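Local coordinates for D-mandelate dehydrogenase (PDB 2W2K), which probably interconverts D-2-hydroxyacids such as D-mandelate with the matching 2-oxoacids, using a nicotinamide cofactor, at residues A107-A112 with R318-N323; I55-V60 with F84-A89. All coordinates share one frame; numbering follows the deposited sequence.

How the interactions relate
From the N terminus, interaction 2 comes first. Residues 55-60 lead through helix 71-74 to residues 84-89, so the contact closes a short beta-alpha-beta crossover in the five-stranded parallel sheet. Interaction 1 opens later, at 107-112, where edge strand 105-107 ends and runs into the loop before helix 114-130. The chain then builds the seven-stranded NAD-binding sheet and returns along helix 310-330, and the contact with 318-323 closes that long excursion. The two contacts lie in series; they neither nest nor cross. They still touch in space. Ser109 N meets Gly88 O at 3.0 Å, and Leu58 packs on Thr320. Together they tie the first sheet, its exit loop and the returning helix.

Interaction 1 (A107-A112 with R318-N323); sequences ANSRGA and RLTMTN
Ser109 OG is held by a hydrogen bond to Ala86 O and has two apolar groups of the helix against it, Thr320 CG2 at 3.8 Å and Leu319 CB. The Thr320 methyl is anti to the carbonyl carbon, while OG1, with chi1 55°, turns back to bond Phe316 O. Leu319 carries the packing. Its CD1 lies 3.9 Å from Ser109 CA and also reaches Ala112 CB. At the strand end, Ala107 CB packs against the Asn323 side chain.

The loop has its own internal order. Arg110 N donates to Asn108 OD1 (3.2 Å) from well above the carbonyl plane, which makes an Asx turn. A type II beta turn from Ser109 to Ala112 overlaps it, with Gly111 at positive phi. The side chain of Arg110 comes within about 7 Å of that of Ala173, an NAD(+) binding residue, which is consistent with the loop running near the cofactor site. Ser109 and Thr320 spend their hydroxyls on other partners, so they meet here by van der Waals packing.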
loop_
_atom_site.group_PDB
_atom_site.type_symbol
_atom_site.label_atom_id
_atom_site.label_comp_id
_atom_site.label_asym_id
_atom_site.label_seq_id
_atom_site.Cartn_x
_atom_site.Cartn_y
_atom_site.Cartn_z
ATOM N N ALA B 107 -5.320 30.603 -12.728
ATOM C CA ALA B 107 -5.642 29.178 -12.826
ATOM C C ALA B 107 -4.589 28.354 -12.088
ATOM O O ALA B 107 -3.371 28.568 -12.272
ATOM C CB ALA B 107 -5.692 28.743 -14.295
ATOM N N ASN B 108 -5.051 27.419 -11.250
ATOM C CA ASN B 108 -4.173 26.343 -10.765
ATOM C C ASN B 108 -4.261 25.127 -11.725
ATOM O O ASN B 108 -4.702 25.273 -12.873
ATOM C CB ASN B 108 -4.497 25.965 -9.308
ATOM C CG ASN B 108 -5.948 25.488 -9.114
ATOM O OD1 ASN B 108 -6.630 25.112 -10.060
ATOM N ND2 ASN B 108 -6.403 25.469 -7.845
ATOM N N SER B 109 -3.817 23.958 -11.269
ATOM C CA SER B 109 -3.879 22.726 -12.057
ATOM C C SER B 109 -4.692 21.673 -11.270
ATOM O O SER B 109 -4.314 20.504 -11.205
ATOM C CB SER B 109 -2.446 22.240 -12.435
ATOM O OG SER B 109 -1.748 23.232 -13.213
ATOM N N ARG B 110 -5.816 22.113 -10.684
ATOM C CA ARG B 110 -6.762 21.219 -9.970
ATOM C C ARG B 110 -7.119 19.929 -10.747
ATOM O O ARG B 110 -7.501 19.968 -11.951
ATOM C CB ARG B 110 -8.043 21.997 -9.565
ATOM C CG ARG B 110 -9.147 21.143 -8.914
ATOM C CD ARG B 110 -10.466 21.929 -8.688
ATOM N NE ARG B 110 -10.942 22.622 -9.888
ATOM C CZ ARG B 110 -11.586 22.050 -10.908
ATOM N NH1 ARG B 110 -11.848 20.741 -10.917
ATOM N NH2 ARG B 110 -11.942 22.784 -11.949
ATOM N N GLY B 111 -7.004 18.795 -10.045
ATOM C CA GLY B 111 -7.341 17.480 -10.587
ATOM C C GLY B 111 -6.164 16.671 -11.091
ATOM O O GLY B 111 -6.259 15.451 -11.180
ATOM N N ALA B 112 -5.052 17.337 -11.455
ATOM C CA ALA B 112 -3.902 16.634 -12.095
ATOM C C ALA B 112 -3.327 15.501 -11.245
ATOM O O ALA B 112 -2.892 14.481 -11.786
ATOM C CB ALA B 112 -2.760 17.629 -12.470
ATOM N N ARG B 318 0.464 20.138 -19.459
ATOM C CA ARG B 318 -0.696 20.278 -20.388
ATOM C C ARG B 318 -1.694 21.367 -19.941
ATOM O O ARG B 318 -2.115 22.193 -20.759
ATOM C CB ARG B 318 -1.449 18.938 -20.594
ATOM C CG ARG B 318 -2.555 19.006 -21.724
ATOM C CD ARG B 318 -3.429 17.726 -21.750
ATOM N NE ARG B 318 -4.402 17.693 -20.648
ATOM C CZ ARG B 318 -5.595 18.299 -20.658
ATOM N NH1 ARG B 318 -6.001 19.015 -21.713
ATOM N NH2 ARG B 318 -6.396 18.192 -19.608
ATOM N N LEU B 319 -2.072 21.381 -18.652
ATOM C CA LEU B 319 -3.062 22.363 -18.155
ATOM C C LEU B 319 -2.540 23.815 -18.217
ATOM O O LEU B 319 -3.248 24.716 -18.696
ATOM C CB LEU B 319 -3.548 21.996 -16.726
ATOM C CG LEU B 319 -4.546 20.815 -16.623
ATOM C CD1 LEU B 319 -4.738 20.455 -15.135
ATOM C CD2 LEU B 319 -5.888 21.160 -17.287
ATOM N N THR B 320 -1.316 24.043 -17.746
ATOM C CA THR B 320 -0.743 25.420 -17.769
ATOM C C THR B 320 -0.677 26.000 -19.194
ATOM O O THR B 320 -1.125 27.137 -19.426
ATOM C CB THR B 320 0.637 25.523 -17.060
ATOM O OG1 THR B 320 1.568 24.570 -17.618
ATOM C CG2 THR B 320 0.488 25.305 -15.505
ATOM N N MET B 321 -0.126 25.224 -20.140
ATOM C CA MET B 321 0.016 25.684 -21.541
ATOM C C MET B 321 -1.348 25.888 -22.220
ATOM O O MET B 321 -1.578 26.928 -22.857
ATOM C CB MET B 321 0.885 24.715 -22.362
ATOM C CG MET B 321 2.380 24.672 -21.961
ATOM S SD MET B 321 3.398 23.701 -23.126
ATOM C CE MET B 321 3.904 22.309 -22.123
ATOM N N THR B 322 -2.251 24.904 -22.072
ATOM C CA THR B 322 -3.600 24.959 -22.660
ATOM C C THR B 322 -4.465 26.095 -22.109
ATOM O O THR B 322 -5.175 26.767 -22.870
ATOM C CB THR B 322 -4.346 23.561 -22.541
ATOM O OG1 THR B 322 -3.555 22.535 -23.176
ATOM C CG2 THR B 322 -5.732 23.607 -23.183
ATOM N N ASN B 323 -4.409 26.315 -20.791
ATOM C CA ASN B 323 -5.112 27.445 -20.167
ATOM C C ASN B 323 -4.761 28.800 -20.817
ATOM O O ASN B 323 -5.660 29.596 -21.193
ATOM C CB ASN B 323 -4.845 27.480 -18.656
ATOM C CG ASN B 323 -5.838 26.616 -17.831
ATOM O OD1 ASN B 323 -5.439 25.915 -16.875
ATOM N ND2 ASN B 323 -7.103 26.679 -18.180
#

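Interaction 2 (I55-V60 with F84-A89); sequences IIKLAV and FAAAGA
Ile55 and Phe84 pair in register on neighbouring parallel strands, as do Ile56 with Ala85 and Lys57 with Ala86. The strands belong to one beta-alpha-beta unit of the flavodoxin-like substrate domain of this dehydrogenase family, and their directions differ by 4°. Three backbone hydrogen bonds join them: Ala85 N to Ile55 O (3.1 Å), Lys57 N to Ala85 O (3.2 Å) and Ala87 N to Lys57 O (2.9 Å). Each N lies nearly on the line of its carbonyl; the bond from Lys57 N is the most bent (140° at the hydrogen).

Over one face of the Phe84 ring lies Ile55 CG2, a CH-pi contact 3.9 Å from the centroid. Lys57 CB sits at the ring edge. With CG opposite the backbone N (chi1 -175°), the ring is laid beside Ile55. An alanine at Phe84 removes the ring, which would probably open a gap beside Ile55 CG2 and leave that methyl without its CH-pi partner. The aliphatic part of Lys57 runs along Ala86 CB, then bends at its last torsion.

Past the strands, Ala87 CB packs on Ala59 CA at 3.6 Å, and Val60 CG2 lies over Gly88, where a beta carbon would clash.

Further out, Phe106 meets the Phe84 ring edge-to-face, and Trp69 meets it obliquely. Lys57 NZ bonds Ala59 O (3.2 Å), Tyr67 OH and Asn62 O. One water accepts from Lys57 NZ at 2.9 Å and donates to Ala87 O at 2.8 Å.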
loop_
_atom_site.group_PDB
_atom_site.type_symbol
_atom_site.label_atom_id
_atom_site.label_comp_id
_atom_site.label_asym_id
_atom_site.label_seq_id
_atom_site.Cartn_x
_atom_site.Cartn_y
_atom_site.Cartn_z
ATOM N N ILE B 55 1.877 34.962 -17.261
ATOM C CA ILE B 55 2.936 34.306 -16.519
ATOM C C ILE B 55 2.630 32.783 -16.484
ATOM O O ILE B 55 1.473 32.397 -16.240
ATOM C CB ILE B 55 3.005 34.834 -15.028
ATOM C CG1 ILE B 55 3.303 36.350 -14.963
ATOM C CG2 ILE B 55 4.069 34.049 -14.235
ATOM C CD1 ILE B 55 2.688 37.033 -13.685
ATOM N N ILE B 56 3.659 31.948 -16.675
ATOM C CA ILE B 56 3.564 30.466 -16.563
ATOM C C ILE B 56 4.603 29.855 -15.580
ATOM O O ILE B 56 5.772 30.309 -15.490
ATOM C CB ILE B 56 3.657 29.779 -18.009
ATOM C CG1 ILE B 56 3.069 28.342 -18.005
ATOM C CG2 ILE B 56 5.072 29.902 -18.604
ATOM C CD1 ILE B 56 2.880 27.658 -19.408
ATOM N N LYS B 57 4.159 28.840 -14.837
ATOM C CA LYS B 57 4.969 28.180 -13.780
ATOM C C LYS B 57 4.703 26.665 -13.922
ATOM O O LYS B 57 3.626 26.159 -13.513
ATOM C CB LYS B 57 4.535 28.732 -12.395
ATOM C CG LYS B 57 5.433 28.315 -11.151
ATOM C CD LYS B 57 4.713 28.735 -9.844
ATOM C CE LYS B 57 5.498 28.457 -8.535
ATOM N NZ LYS B 57 5.724 26.997 -8.216
ATOM N N LEU B 58 5.663 25.948 -14.530
ATOM C CA LEU B 58 5.447 24.564 -15.021
ATOM C C LEU B 58 5.538 23.437 -13.973
ATOM O O LEU B 58 5.143 22.285 -14.252
ATOM C CB LEU B 58 6.404 24.263 -16.197
ATOM C CG LEU B 58 6.193 25.124 -17.465
ATOM C CD1 LEU B 58 7.402 25.018 -18.421
ATOM C CD2 LEU B 58 4.956 24.709 -18.196
ATOM N N ALA B 59 6.067 23.751 -12.788
ATOM C CA ALA B 59 6.234 22.759 -11.724
ATOM C C ALA B 59 6.120 23.419 -10.345
ATOM O O ALA B 59 6.431 24.596 -10.181
ATOM C CB ALA B 59 7.604 22.027 -11.842
ATOM N N VAL B 60 5.723 22.627 -9.354
ATOM C CA VAL B 60 5.514 23.147 -7.987
ATOM C C VAL B 60 6.830 23.681 -7.410
ATOM O O VAL B 60 6.862 24.747 -6.745
ATOM C CB VAL B 60 4.883 22.050 -7.067
ATOM C CG1 VAL B 60 4.979 22.449 -5.586
ATOM C CG2 VAL B 60 3.418 21.807 -7.446
ATOM N N PHE B 84 -2.318 34.325 -15.171
ATOM C CA PHE B 84 -1.205 33.583 -14.519
ATOM C C PHE B 84 -1.698 32.129 -14.340
ATOM O O PHE B 84 -2.710 31.914 -13.652
ATOM C CB PHE B 84 -0.939 34.258 -13.141
ATOM C CG PHE B 84 0.263 33.730 -12.337
ATOM C CD1 PHE B 84 0.981 32.557 -12.691
ATOM C CD2 PHE B 84 0.631 34.397 -11.163
ATOM C CE1 PHE B 84 2.075 32.093 -11.882
ATOM C CE2 PHE B 84 1.723 33.957 -10.352
ATOM C CZ PHE B 84 2.448 32.802 -10.716
ATOM N N ALA B 85 -1.028 31.147 -14.980
ATOM C CA ALA B 85 -1.343 29.710 -14.795
ATOM C C ALA B 85 -0.181 28.985 -14.096
ATOM O O ALA B 85 0.973 29.105 -14.534
ATOM C CB ALA B 85 -1.671 29.025 -16.177
ATOM N N ALA B 86 -0.487 28.196 -13.054
ATOM C CA ALA B 86 0.562 27.531 -12.233
ATOM C C ALA B 86 0.268 26.060 -11.965
ATOM O O ALA B 86 -0.902 25.683 -11.802
ATOM C CB ALA B 86 0.744 28.260 -10.889
ATOM N N ALA B 87 1.338 25.250 -11.904
ATOM C CA ALA B 87 1.276 23.859 -11.451
ATOM C C ALA B 87 0.787 23.730 -9.993
ATOM O O ALA B 87 1.023 24.631 -9.191
ATOM C CB ALA B 87 2.660 23.197 -11.594
ATOM N N GLY B 88 0.113 22.612 -9.676
ATOM C CA GLY B 88 -0.288 22.280 -8.292
ATOM C C GLY B 88 -1.640 22.866 -7.900
ATOM O O GLY B 88 -2.362 23.400 -8.746
ATOM N N ALA B 89 -2.007 22.742 -6.623
ATOM C CA ALA B 89 -3.171 23.499 -6.104
ATOM C C ALA B 89 -2.999 23.823 -4.629
ATOM O O ALA B 89 -2.314 23.100 -3.915
ATOM C CB ALA B 89 -4.465 22.740 -6.347
HETATM O O HOH W 1 3.086 25.955 -7.892
#